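Local coordinates for protein F01G10.3, confirmed by transcript evidence (Caenorhabditis elegans, PDB 3K6J) that binds a zinc ion and probably acts as an NAD+-dependent (3S)-3-hydroxyacyl-CoA dehydrogenase, part of a multifunctional enzyme, at residues M362-V367 against G406-L411; H420-E425 against A430-D435; S123-L128 against A150-I155. One frame throughout, in Å; residues are numbered along the deposited sequence.

From the N terminus, contact 3 comes first: S123-L128, just after strand 119-122, meets the end of helix 142-153, closing a loop that holds strand 133-136 and the first turns of helix 142-153 within the NAD-binding Rossmann fold. The other two follow it in series, neither nesting nor crossing. Contact 1 brings the loop ahead of helix 412-424 back to helix 355-375, and contact 2 is a short return in which the chain leaving helix 412-424 folds back against its last turn. Contacts 1 and 2 touch: Tyr364 packs on Trp421, and Pro365 on Trp421 and Tyr431. Contact 3 lies on the opposite side of the chain's centre, about 50 Å from contact 1, centre to centre.

Contact 1: M362-V367 against G406-L411; sequences MLYPTV and GKTEGL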
ATOM      1  N   MET A 362      -9.557   4.478 -17.038  1.00 30.80           N
ATOM      2  CA  MET A 362      -9.149   4.226 -15.641  1.00 30.59           C
ATOM      3  C   MET A 362      -7.833   4.896 -15.236  1.00 29.64           C
ATOM      4  O   MET A 362      -7.758   5.518 -14.199  1.00 28.99           O
ATOM      5  CB  MET A 362      -9.067   2.719 -15.356  1.00 30.43           C
ATOM      6  CG  MET A 362     -10.404   2.112 -14.949  1.00 31.76           C
ATOM      7  SD  MET A 362     -10.438   0.307 -14.961  1.00 36.49           S
ATOM      8  CE  MET A 362     -10.017  -0.109 -16.630  1.00 30.67           C
ATOM      9  N   LEU A 363      -6.801   4.747 -16.059  1.00 29.18           N
ATOM     10  CA  LEU A 363      -5.454   5.131 -15.672  1.00 29.36           C
ATOM     11  C   LEU A 363      -5.082   6.607 -15.913  1.00 30.01           C
ATOM     12  O   LEU A 363      -4.407   7.219 -15.082  1.00 30.46           O
ATOM     13  CB  LEU A 363      -4.444   4.180 -16.319  1.00 28.99           C
ATOM     14  CG  LEU A 363      -4.028   2.876 -15.590  1.00 28.88           C
ATOM     15  CD1 LEU A 363      -5.029   2.269 -14.592  1.00 22.75           C
ATOM     16  CD2 LEU A 363      -3.526   1.849 -16.577  1.00 25.80           C
ATOM     17  N   TYR A 364      -5.515   7.190 -17.030  1.00 29.65           N
ATOM     18  CA  TYR A 364      -5.164   8.579 -17.320  1.00 29.63           C
ATOM     19  C   TYR A 364      -5.631   9.560 -16.231  1.00 28.77           C
ATOM     20  O   TYR A 364      -4.869  10.408 -15.814  1.00 28.41           O
ATOM     21  CB  TYR A 364      -5.706   9.001 -18.699  1.00 30.11           C
ATOM     22  CG  TYR A 364      -4.986   8.377 -19.874  1.00 31.35           C
ATOM     23  CD1 TYR A 364      -4.168   7.248 -19.718  1.00 33.21           C
ATOM     24  CD2 TYR A 364      -5.128   8.911 -21.154  1.00 34.95           C
ATOM     25  CE1 TYR A 364      -3.515   6.668 -20.804  1.00 31.59           C
ATOM     26  CE2 TYR A 364      -4.476   8.345 -22.249  1.00 35.49           C
ATOM     27  CZ  TYR A 364      -3.678   7.222 -22.061  1.00 35.23           C
ATOM     28  OH  TYR A 364      -3.044   6.677 -23.151  1.00 38.33           O
ATOM     29  N   PRO A 365      -6.883   9.435 -15.755  1.00 28.50           N
ATOM     30  CA  PRO A 365      -7.319  10.338 -14.668  1.00 27.70           C
ATOM     31  C   PRO A 365      -6.619  10.072 -13.328  1.00 26.65           C
ATOM     32  O   PRO A 365      -6.536  10.956 -12.481  1.00 25.67           O
ATOM     33  CB  PRO A 365      -8.837  10.070 -14.543  1.00 27.51           C
ATOM     34  CG  PRO A 365      -9.207   9.277 -15.772  1.00 29.05           C
ATOM     35  CD  PRO A 365      -7.967   8.544 -16.209  1.00 29.05           C
ATOM     36  N   THR A 366      -6.133   8.847 -13.137  1.00 26.05           N
ATOM     37  CA  THR A 366      -5.365   8.525 -11.944  1.00 24.57           C
ATOM     38  C   THR A 366      -3.996   9.186 -12.018  1.00 24.61           C
ATOM     39  O   THR A 366      -3.540   9.821 -11.026  1.00 25.21           O
ATOM     40  CB  THR A 366      -5.272   7.018 -11.772  1.00 24.86           C
ATOM     41  OG1 THR A 366      -6.598   6.493 -11.750  1.00 24.27           O
ATOM     42  CG2 THR A 366      -4.555   6.648 -10.480  1.00 23.91           C
ATOM     43  N   VAL A 367      -3.360   9.096 -13.187  1.00 24.07           N
ATOM     44  CA  VAL A 367      -2.084   9.779 -13.402  1.00 25.22           C
ATOM     45  C   VAL A 367      -2.207  11.290 -13.117  1.00 25.67           C
ATOM     46  O   VAL A 367      -1.365  11.888 -12.435  1.00 24.51           O
ATOM     47  CB  VAL A 367      -1.508   9.538 -14.816  1.00 25.41           C
ATOM     48  CG1 VAL A 367      -0.260  10.433 -15.062  1.00 25.47           C
ATOM     49  CG2 VAL A 367      -1.168   8.068 -15.015  1.00 24.77           C
ATOM     50  N   GLY A 406       1.354   1.452 -20.979  1.00 40.72           N
ATOM     51  CA  GLY A 406       0.367   0.843 -21.865  1.00 41.63           C
ATOM     52  C   GLY A 406       0.702   1.128 -23.314  1.00 42.18           C
ATOM     53  O   GLY A 406       1.851   0.971 -23.733  1.00 41.95           O
ATOM     54  N   LYS A 407      -0.302   1.558 -24.077  1.00 42.97           N
ATOM     55  CA  LYS A 407      -0.112   1.870 -25.496  1.00 43.72           C
ATOM     56  C   LYS A 407       0.223   3.362 -25.697  1.00 43.95           C
ATOM     57  O   LYS A 407      -0.286   3.996 -26.627  1.00 44.44           O
ATOM     58  CB  LYS A 407      -1.360   1.477 -26.306  1.00 43.81           C
ATOM     59  CG  LYS A 407      -1.619  -0.026 -26.439  1.00 45.12           C
ATOM     60  CD  LYS A 407      -1.113  -0.593 -27.758  1.00 45.59           C
ATOM     61  CE  LYS A 407      -1.144  -2.124 -27.771  1.00 47.96           C
ATOM     62  NZ  LYS A 407       0.123  -2.704 -27.210  1.00 48.16           N
ATOM     63  N   THR A 408       1.055   3.912 -24.807  1.00 43.83           N
ATOM     64  CA  THR A 408       1.539   5.296 -24.907  1.00 43.97           C
ATOM     65  C   THR A 408       2.918   5.447 -24.240  1.00 43.82           C
ATOM     66  O   THR A 408       3.423   4.501 -23.627  1.00 43.99           O
ATOM     67  CB  THR A 408       0.498   6.324 -24.357  1.00 44.05           C
ATOM     68  OG1 THR A 408       0.707   7.596 -24.974  1.00 45.41           O
ATOM     69  CG2 THR A 408       0.582   6.490 -22.839  1.00 43.67           C
ATOM     70  N   GLU A 409       3.546   6.608 -24.410  1.00 43.38           N
ATOM     71  CA  GLU A 409       4.778   6.947 -23.700  1.00 42.99           C
ATOM     72  C   GLU A 409       4.818   8.452 -23.499  1.00 42.23           C
ATOM     73  O   GLU A 409       4.460   9.203 -24.395  1.00 42.30           O
ATOM     74  CB  GLU A 409       6.038   6.447 -24.440  1.00 43.59           C
ATOM     75  CG  GLU A 409       6.579   7.381 -25.561  1.00 44.93           C
ATOM     76  CD  GLU A 409       7.938   6.940 -26.126  1.00 47.75           C
ATOM     77  OE1 GLU A 409       8.201   5.722 -26.179  1.00 48.84           O
ATOM     78  OE2 GLU A 409       8.753   7.812 -26.522  1.00 48.80           O
ATOM     79  N   GLY A 410       5.241   8.898 -22.321  1.00 41.54           N
ATOM     80  CA  GLY A 410       5.203  10.324 -22.007  1.00 40.44           C
ATOM     81  C   GLY A 410       3.789  10.748 -21.692  1.00 40.06           C
ATOM     82  O   GLY A 410       2.906   9.899 -21.508  1.00 39.60           O
ATOM     83  N   LEU A 411       3.568  12.057 -21.656  1.00 39.80           N
ATOM     84  CA  LEU A 411       2.331  12.626 -21.133  1.00 40.03           C
ATOM     85  C   LEU A 411       1.444  13.313 -22.169  1.00 40.40           C
ATOM     86  O   LEU A 411       0.306  13.697 -21.859  1.00 40.18           O
ATOM     87  CB  LEU A 411       2.642  13.622 -19.994  1.00 40.21           C
ATOM     88  CG  LEU A 411       3.244  13.173 -18.648  1.00 39.50           C
ATOM     89  CD1 LEU A 411       3.530  14.394 -17.787  1.00 38.54           C
ATOM     90  CD2 LEU A 411       2.312  12.226 -17.897  1.00 37.40           C
TER
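Tyr364 and Val367, on one side of helix 355-375, meet Thr408 and Leu411 in the loop that leads into helix 412-424, a helix-to-loop contact in the mainly helical part of the dehydrogenase, away from the zinc site. No hydrogen bond spans the two segments, and the meeting is thinly spread, with 106 Å² buried in all.

Two van der Waals contacts make up the interface. The Tyr364 and Thr408 side chains arrive from opposite directions, and the phenol OH of Tyr364 lies 3.6 Å from Thr408 CG2. The methyl approaches the ring obliquely. Thr408 CG2 sits between its own backbone N and carbonyl carbon, while OG1 is anti to N (chi1 -155°); this rotation turns the methyl rather than the hydroxyl to the tyrosine. One helical turn on, Val367 CG1 and Leu411 CD2 form a purely apolar pair, 4.2 Å apart. Pro396 touches both of these side chains, and Ile414, Met417 and Trp421 of helix 412-424 pack on Tyr364, so the loop and the following helix share the same helix surface.

The polar interactions stay within the helix. Pro365 has no N-H to give to the preceding turn, and the helix kinks there. The next residue, Thr366, turns its hydroxyl back, and OG1 donates to Met362 O at 2.9 Å, in the carbonyl plane with a C=O...OG1 angle of 158°.

Contact 2: H420-E425 against A430-D435; sequences HWSSLE and AYIVAD
Trp421 lays its CB over one face of the Tyr431 ring, offset toward the rim, and its indole follows with an edge turned to that ring. The chain leaving helix 412-424 here turns back over that helix's C-terminal turn on its way to helix 435-440. The Trp421 methylene stands 4.1 Å from the ring centroid and 22° off the normal, a CH-pi contact. The indole completes an offset edge-to-face pair: the centroids of the Trp421 five-membered ring and the Tyr431 ring are 5.7 Å apart and the planes meet at 67°. Trp421 CE3 reaches Tyr431 CD1 at 3.9 Å. With CG anti to its carbonyl carbon (chi1 -50°), the Tyr431 ring lies across the helix's last turn.

Backbone oxygens and small side-chain atoms fill in around this pair. Glu425 O lies at the Tyr431 ring edge, 4.1 Å from CD2. Ser422 CB rests against Tyr431 O at 3.6 Å, and Ile432 CD1 reaches Ser422 OG at 4.0 Å.

The phenol end is held from elsewhere: Tyr431 OH hydrogen-bonds Gln247 NE2 and, weakly, Lys250 NZ, both on helix 234-253. Were Tyr431 replaced by an alanine, the Trp421 methylene and indole edge would probably lose their aromatic neighbour and Gln247 this hydroxyl. With no hydrogen bond between the segments, the chain's return rests on dispersion and aromatic contacts, while the tyrosine hydroxyl ties it to a second helix.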
ATOM      1  N   HIS A 420      -9.809  16.522 -23.997  1.00 47.47           N
ATOM      2  CA  HIS A 420     -10.905  16.069 -24.848  1.00 48.40           C
ATOM      3  C   HIS A 420     -12.053  15.456 -24.031  1.00 48.56           C
ATOM      4  O   HIS A 420     -13.223  15.698 -24.334  1.00 48.96           O
ATOM      5  CB  HIS A 420     -10.407  15.121 -25.939  1.00 48.69           C
ATOM      6  CG  HIS A 420     -11.507  14.443 -26.700  1.00 51.17           C
ATOM      7  ND1 HIS A 420     -11.464  13.104 -27.034  1.00 53.34           N
ATOM      8  CD2 HIS A 420     -12.684  14.913 -27.182  1.00 52.81           C
ATOM      9  CE1 HIS A 420     -12.566  12.779 -27.689  1.00 53.53           C
ATOM     10  NE2 HIS A 420     -13.328  13.856 -27.782  1.00 54.82           N
ATOM     11  N   TRP A 421     -11.731  14.686 -22.993  1.00 48.55           N
ATOM     12  CA  TRP A 421     -12.770  14.170 -22.096  1.00 48.83           C
ATOM     13  C   TRP A 421     -13.392  15.282 -21.267  1.00 48.96           C
ATOM     14  O   TRP A 421     -14.566  15.207 -20.908  1.00 49.57           O
ATOM     15  CB  TRP A 421     -12.243  13.063 -21.169  1.00 48.78           C
ATOM     16  CG  TRP A 421     -11.922  11.766 -21.866  1.00 49.55           C
ATOM     17  CD1 TRP A 421     -12.438  11.316 -23.056  1.00 48.70           C
ATOM     18  CD2 TRP A 421     -11.031  10.739 -21.404  1.00 49.67           C
ATOM     19  NE1 TRP A 421     -11.914  10.084 -23.365  1.00 48.60           N
ATOM     20  CE2 TRP A 421     -11.052   9.702 -22.370  1.00 49.66           C
ATOM     21  CE3 TRP A 421     -10.212  10.596 -20.270  1.00 48.78           C
ATOM     22  CZ2 TRP A 421     -10.280   8.534 -22.238  1.00 49.43           C
ATOM     23  CZ3 TRP A 421      -9.447   9.439 -20.138  1.00 48.08           C
ATOM     24  CH2 TRP A 421      -9.484   8.425 -21.120  1.00 48.69           C
ATOM     25  N   SER A 422     -12.608  16.308 -20.957  1.00 49.08           N
ATOM     26  CA  SER A 422     -13.120  17.456 -20.225  1.00 49.67           C
ATOM     27  C   SER A 422     -14.128  18.219 -21.063  1.00 50.37           C
ATOM     28  O   SER A 422     -15.032  18.837 -20.516  1.00 50.88           O
ATOM     29  CB  SER A 422     -11.997  18.400 -19.833  1.00 49.20           C
ATOM     30  OG  SER A 422     -12.449  19.280 -18.823  1.00 49.18           O
ATOM     31  N   SER A 423     -13.952  18.182 -22.385  1.00 51.20           N
ATOM     32  CA  SER A 423     -14.867  18.831 -23.318  1.00 51.93           C
ATOM     33  C   SER A 423     -16.246  18.233 -23.174  1.00 52.53           C
ATOM     34  O   SER A 423     -17.220  18.952 -22.950  1.00 52.88           O
ATOM     35  CB  SER A 423     -14.413  18.636 -24.758  1.00 51.73           C
ATOM     36  OG  SER A 423     -13.300  19.442 -25.027  1.00 51.39           O
ATOM     37  N   LEU A 424     -16.310  16.908 -23.279  1.00 52.66           N
ATOM     38  CA  LEU A 424     -17.579  16.206 -23.313  1.00 52.68           C
ATOM     39  C   LEU A 424     -18.247  16.145 -21.944  1.00 52.77           C
ATOM     40  O   LEU A 424     -19.439  15.866 -21.858  1.00 52.81           O
ATOM     41  CB  LEU A 424     -17.396  14.805 -23.913  1.00 52.62           C
ATOM     42  CG  LEU A 424     -16.704  14.747 -25.283  1.00 52.73           C
ATOM     43  CD1 LEU A 424     -16.154  13.340 -25.605  1.00 51.80           C
ATOM     44  CD2 LEU A 424     -17.595  15.277 -26.421  1.00 51.67           C
ATOM     45  N   GLU A 425     -17.484  16.423 -20.884  1.00 53.25           N
ATOM     46  CA  GLU A 425     -17.976  16.339 -19.498  1.00 53.54           C
ATOM     47  C   GLU A 425     -17.225  17.335 -18.577  1.00 53.40           C
ATOM     48  O   GLU A 425     -16.471  16.927 -17.683  1.00 53.09           O
ATOM     49  CB  GLU A 425     -17.849  14.890 -18.993  1.00 53.85           C
ATOM     50  CG  GLU A 425     -18.542  14.578 -17.645  1.00 55.87           C
ATOM     51  CD  GLU A 425     -19.878  13.838 -17.780  1.00 57.86           C
ATOM     52  OE1 GLU A 425     -20.336  13.574 -18.918  1.00 59.02           O
ATOM     53  OE2 GLU A 425     -20.476  13.517 -16.727  1.00 58.08           O
ATOM     54  N   ALA A 430     -12.147  15.014 -12.497  1.00 48.69           N
ATOM     55  CA  ALA A 430     -11.190  13.982 -12.870  1.00 48.23           C
ATOM     56  C   ALA A 430     -10.517  14.232 -14.217  1.00 47.74           C
ATOM     57  O   ALA A 430      -9.430  13.722 -14.468  1.00 47.54           O
ATOM     58  CB  ALA A 430     -11.873  12.615 -12.865  1.00 48.12           C
ATOM     59  N   TYR A 431     -11.166  15.018 -15.077  1.00 47.44           N
ATOM     60  CA  TYR A 431     -10.663  15.273 -16.430  1.00 46.80           C
ATOM     61  C   TYR A 431     -10.017  16.649 -16.591  1.00 46.51           C
ATOM     62  O   TYR A 431      -9.470  16.954 -17.650  1.00 46.54           O
ATOM     63  CB  TYR A 431     -11.774  15.090 -17.470  1.00 46.64           C
ATOM     64  CG  TYR A 431     -12.545  13.794 -17.339  1.00 46.72           C
ATOM     65  CD1 TYR A 431     -11.889  12.564 -17.380  1.00 46.37           C
ATOM     66  CD2 TYR A 431     -13.935  13.796 -17.198  1.00 46.52           C
ATOM     67  CE1 TYR A 431     -12.586  11.368 -17.265  1.00 46.86           C
ATOM     68  CE2 TYR A 431     -14.650  12.600 -17.082  1.00 46.42           C
ATOM     69  CZ  TYR A 431     -13.968  11.387 -17.117  1.00 46.73           C
ATOM     70  OH  TYR A 431     -14.657  10.187 -17.004  1.00 46.83           O
ATOM     71  N   ILE A 432     -10.092  17.477 -15.547  1.00 46.03           N
ATOM     72  CA  ILE A 432      -9.432  18.786 -15.526  1.00 45.02           C
ATOM     73  C   ILE A 432      -7.932  18.597 -15.333  1.00 44.59           C
ATOM     74  O   ILE A 432      -7.471  18.249 -14.240  1.00 44.59           O
ATOM     75  CB  ILE A 432      -9.973  19.673 -14.383  1.00 45.00           C
ATOM     76  CG1 ILE A 432     -11.517  19.629 -14.323  1.00 44.88           C
ATOM     77  CG2 ILE A 432      -9.350  21.103 -14.451  1.00 44.42           C
ATOM     78  CD1 ILE A 432     -12.248  20.713 -15.085  1.00 45.08           C
ATOM     79  N   VAL A 433      -7.174  18.830 -16.395  1.00 44.15           N
ATOM     80  CA  VAL A 433      -5.724  18.620 -16.382  1.00 43.79           C
ATOM     81  C   VAL A 433      -4.992  19.523 -15.379  1.00 43.88           C
ATOM     82  O   VAL A 433      -5.242  20.723 -15.309  1.00 44.08           O
ATOM     83  CB  VAL A 433      -5.123  18.742 -17.809  1.00 43.63           C
ATOM     84  CG1 VAL A 433      -3.631  18.459 -17.816  1.00 43.23           C
ATOM     85  CG2 VAL A 433      -5.815  17.767 -18.751  1.00 44.26           C
ATOM     86  N   ALA A 434      -4.087  18.932 -14.599  1.00 43.68           N
ATOM     87  CA  ALA A 434      -3.263  19.677 -13.643  1.00 43.21           C
ATOM     88  C   ALA A 434      -2.095  20.416 -14.315  1.00 43.18           C
ATOM     89  O   ALA A 434      -1.474  19.891 -15.253  1.00 43.24           O
ATOM     90  CB  ALA A 434      -2.733  18.735 -12.563  1.00 43.56           C
ATOM     91  N   ASP A 435      -1.791  21.621 -13.820  1.00 42.52           N
ATOM     92  CA  ASP A 435      -0.632  22.391 -14.286  1.00 42.02           C
ATOM     93  C   ASP A 435       0.674  21.614 -14.199  1.00 41.52           C
ATOM     94  O   ASP A 435       1.494  21.709 -15.110  1.00 41.53           O
ATOM     95  CB  ASP A 435      -0.504  23.725 -13.532  1.00 42.40           C
ATOM     96  CG  ASP A 435      -1.619  24.720 -13.888  1.00 43.62           C
ATOM     97  OD1 ASP A 435      -2.171  24.632 -15.000  1.00 45.64           O
ATOM     98  OD2 ASP A 435      -1.954  25.590 -13.053  1.00 44.45           O
TER

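Contact 3: S123-L128 against A150-I155; sequences SDFHKL and ANLENI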
ATOM      1  N   SER A 123       6.952 -12.690  25.725  1.00 43.02           N
ATOM      2  CA  SER A 123       6.459 -11.487  26.402  1.00 44.99           C
ATOM      3  C   SER A 123       7.530 -10.898  27.330  1.00 45.90           C
ATOM      4  O   SER A 123       7.234 -10.043  28.179  1.00 46.14           O
ATOM      5  CB  SER A 123       5.183 -11.795  27.167  1.00 44.63           C
ATOM      6  OG  SER A 123       5.409 -12.877  28.044  1.00 47.25           O
ATOM      7  N   ASP A 124       8.772 -11.337  27.114  1.00 47.05           N
ATOM      8  CA  ASP A 124       9.942 -10.951  27.901  1.00 48.24           C
ATOM      9  C   ASP A 124      10.926 -10.064  27.120  1.00 48.59           C
ATOM     10  O   ASP A 124      11.484 -10.491  26.113  1.00 48.63           O
ATOM     11  CB  ASP A 124      10.661 -12.229  28.372  1.00 48.36           C
ATOM     12  CG  ASP A 124      11.971 -11.951  29.110  1.00 49.22           C
ATOM     13  OD1 ASP A 124      12.805 -12.873  29.203  1.00 52.06           O
ATOM     14  OD2 ASP A 124      12.185 -10.828  29.601  1.00 51.43           O
ATOM     15  N   PHE A 125      11.178  -8.861  27.627  1.00 49.52           N
ATOM     16  CA  PHE A 125      12.091  -7.898  26.985  1.00 50.53           C
ATOM     17  C   PHE A 125      13.591  -8.206  27.071  1.00 51.77           C
ATOM     18  O   PHE A 125      14.361  -7.839  26.181  1.00 51.87           O
ATOM     19  CB  PHE A 125      11.832  -6.498  27.528  1.00 50.51           C
ATOM     20  CG  PHE A 125      10.543  -5.915  27.063  1.00 50.94           C
ATOM     21  CD1 PHE A 125       9.335  -6.357  27.586  1.00 50.99           C
ATOM     22  CD2 PHE A 125      10.531  -4.944  26.074  1.00 51.85           C
ATOM     23  CE1 PHE A 125       8.132  -5.818  27.137  1.00 52.82           C
ATOM     24  CE2 PHE A 125       9.328  -4.400  25.614  1.00 52.30           C
ATOM     25  CZ  PHE A 125       8.126  -4.835  26.148  1.00 51.75           C
ATOM     26  N   HIS A 126      14.012  -8.866  28.142  1.00 52.93           N
ATOM     27  CA  HIS A 126      15.427  -9.139  28.347  1.00 54.28           C
ATOM     28  C   HIS A 126      15.946 -10.203  27.391  1.00 54.35           C
ATOM     29  O   HIS A 126      17.046 -10.734  27.574  1.00 55.00           O
ATOM     30  CB  HIS A 126      15.689  -9.492  29.816  1.00 54.84           C
ATOM     31  CG  HIS A 126      15.536  -8.319  30.734  1.00 57.27           C
ATOM     32  ND1 HIS A 126      16.582  -7.815  31.483  1.00 59.25           N
ATOM     33  CD2 HIS A 126      14.472  -7.512  30.979  1.00 58.61           C
ATOM     34  CE1 HIS A 126      16.161  -6.764  32.167  1.00 59.54           C
ATOM     35  NE2 HIS A 126      14.887  -6.555  31.875  1.00 59.55           N
ATOM     36  N   LYS A 127      15.137 -10.497  26.370  1.00 54.03           N
ATOM     37  CA  LYS A 127      15.522 -11.388  25.274  1.00 53.37           C
ATOM     38  C   LYS A 127      16.076 -10.550  24.111  1.00 52.57           C
ATOM     39  O   LYS A 127      16.688 -11.096  23.184  1.00 52.92           O
ATOM     40  CB  LYS A 127      14.314 -12.228  24.788  1.00 53.94           C
ATOM     41  CG  LYS A 127      13.577 -13.057  25.863  1.00 53.81           C
ATOM     42  CD  LYS A 127      13.925 -14.549  25.835  1.00 55.15           C
ATOM     43  CE  LYS A 127      13.250 -15.289  27.009  1.00 55.62           C
ATOM     44  NZ  LYS A 127      13.479 -16.762  27.018  1.00 55.06           N
ATOM     45  N   LEU A 128      15.884  -9.230  24.182  1.00 51.08           N
ATOM     46  CA  LEU A 128      16.121  -8.338  23.046  1.00 49.75           C
ATOM     47  C   LEU A 128      17.492  -7.665  22.994  1.00 49.16           C
ATOM     48  O   LEU A 128      17.822  -7.003  22.004  1.00 49.52           O
ATOM     49  CB  LEU A 128      15.042  -7.255  22.981  1.00 49.31           C
ATOM     50  CG  LEU A 128      13.575  -7.684  22.974  1.00 48.83           C
ATOM     51  CD1 LEU A 128      12.672  -6.488  22.691  1.00 46.63           C
ATOM     52  CD2 LEU A 128      13.345  -8.787  21.967  1.00 48.82           C
ATOM     53  N   ALA A 150      11.824   4.646  25.676  1.00 38.68           N
ATOM     54  CA  ALA A 150      12.651   5.097  26.806  1.00 40.11           C
ATOM     55  C   ALA A 150      13.132   3.888  27.584  1.00 40.47           C
ATOM     56  O   ALA A 150      14.267   3.819  28.013  1.00 41.05           O
ATOM     57  CB  ALA A 150      11.882   6.078  27.710  1.00 40.03           C
ATOM     58  N   ASN A 151      12.253   2.907  27.701  1.00 41.96           N
ATOM     59  CA  ASN A 151      12.554   1.618  28.305  1.00 42.73           C
ATOM     60  C   ASN A 151      13.604   0.813  27.539  1.00 43.73           C
ATOM     61  O   ASN A 151      14.572   0.326  28.118  1.00 44.36           O
ATOM     62  CB  ASN A 151      11.240   0.846  28.375  1.00 42.75           C
ATOM     63  CG  ASN A 151      11.282  -0.312  29.321  1.00 42.62           C
ATOM     64  OD1 ASN A 151      12.164  -1.154  29.236  1.00 43.16           O
ATOM     65  ND2 ASN A 151      10.292  -0.386  30.212  1.00 41.12           N
ATOM     66  N   LEU A 152      13.405   0.654  26.230  1.00 44.94           N
ATOM     67  CA  LEU A 152      14.320  -0.148  25.388  1.00 45.53           C
ATOM     68  C   LEU A 152      15.747   0.416  25.281  1.00 46.06           C
ATOM     69  O   LEU A 152      16.718  -0.337  25.162  1.00 46.26           O
ATOM     70  CB  LEU A 152      13.731  -0.308  23.977  1.00 45.65           C
ATOM     71  CG  LEU A 152      12.556  -1.264  23.764  1.00 44.86           C
ATOM     72  CD1 LEU A 152      11.923  -0.987  22.423  1.00 44.56           C
ATOM     73  CD2 LEU A 152      13.006  -2.706  23.876  1.00 43.00           C
ATOM     74  N   GLU A 153      15.861   1.738  25.299  1.00 47.41           N
ATOM     75  CA  GLU A 153      17.161   2.398  25.249  1.00 48.84           C
ATOM     76  C   GLU A 153      18.101   1.793  26.294  1.00 49.74           C
ATOM     77  O   GLU A 153      19.184   1.283  25.960  1.00 50.18           O
ATOM     78  CB  GLU A 153      17.001   3.904  25.451  1.00 48.99           C
ATOM     79  CG  GLU A 153      18.303   4.684  25.352  1.00 48.75           C
ATOM     80  CD  GLU A 153      18.115   6.044  24.744  1.00 48.73           C
ATOM     81  OE1 GLU A 153      17.235   6.798  25.224  1.00 47.79           O
ATOM     82  OE2 GLU A 153      18.854   6.359  23.770  1.00 49.31           O
ATOM     83  N   ASN A 154      17.662   1.791  27.549  1.00 50.22           N
ATOM     84  CA  ASN A 154      18.496   1.251  28.636  1.00 50.33           C
ATOM     85  C   ASN A 154      18.415  -0.245  28.805  1.00 50.20           C
ATOM     86  O   ASN A 154      18.545  -0.750  29.925  1.00 51.09           O
ATOM     87  CB  ASN A 154      18.278   1.996  29.978  1.00 50.26           C
ATOM     88  CG  ASN A 154      16.958   2.753  30.032  1.00 51.25           C
ATOM     89  OD1 ASN A 154      16.913   3.983  29.862  1.00 51.19           O
ATOM     90  ND2 ASN A 154      15.870   2.022  30.247  1.00 52.44           N
ATOM     91  N   ILE A 155      18.182  -0.962  27.703  1.00 50.02           N
ATOM     92  CA  ILE A 155      18.320  -2.427  27.688  1.00 49.45           C
ATOM     93  C   ILE A 155      18.907  -2.971  26.371  1.00 48.84           C
ATOM     94  O   ILE A 155      19.429  -4.084  26.321  1.00 48.78           O
ATOM     95  CB  ILE A 155      17.010  -3.168  28.128  1.00 49.71           C
ATOM     96  CG1 ILE A 155      17.291  -4.638  28.516  1.00 50.34           C
ATOM     97  CG2 ILE A 155      15.917  -3.071  27.057  1.00 50.01           C
ATOM     98  CD1 ILE A 155      18.305  -4.858  29.702  1.00 50.69           C
TER
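Within the NAD-binding Rossmann fold, this contact joins the loop after edge strand 119-122 to the C-terminal end of helix 142-153, beside the parallel strands of the mixed sheet and away from the zinc site. It is carried by side chains alone, and no hydrogen bond links the two segments.

Leu152 is the inner point of attachment. Its CD2 methyl is shared by two loop residues, standing 4.0 Å from Phe125 CD2 and equally far from Leu128 CD1. The approach to Phe125 is at the ring edge, in the plane of the ring, and the two side chains cross at about a right angle, so the methyl abuts the rim. Leu128 instead meets Leu152 at a slant, branch to branch. Both leucines also pack on Ile134 of strand 133-136, and Leu128 touches Phe81 and Val83 of strand 79-83, which makes the pair continuous with the apolar layer between sheet and helix.

Nearer the surface, Ile155 takes up the His126 ring. Ile155 CG1 lies over one face of the imidazole, and CD1, shifted toward the CE1-ND1 side, comes 3.8 Å from His126 CE1 and 3.9 Å from ND1. With CG1 anti to its backbone N (chi1 -163°), the long branch of Ile155 is the one directed at the histidine. The contact is a van der Waals one, with the aliphatic branch lying against the imidazole face.

Backbone bonds between residues three apart turn both segments: Leu128 N binds Phe125 O, and Ile155 N binds Leu152 O where the chain comes off the helix. The geometry of Asp124 fits an Asx turn, which probably helps to orient the chain at His126. Its OD2 accepts from His126 N at 3.1 Å, with the donor standing above the carboxylate plane, 58° out of it.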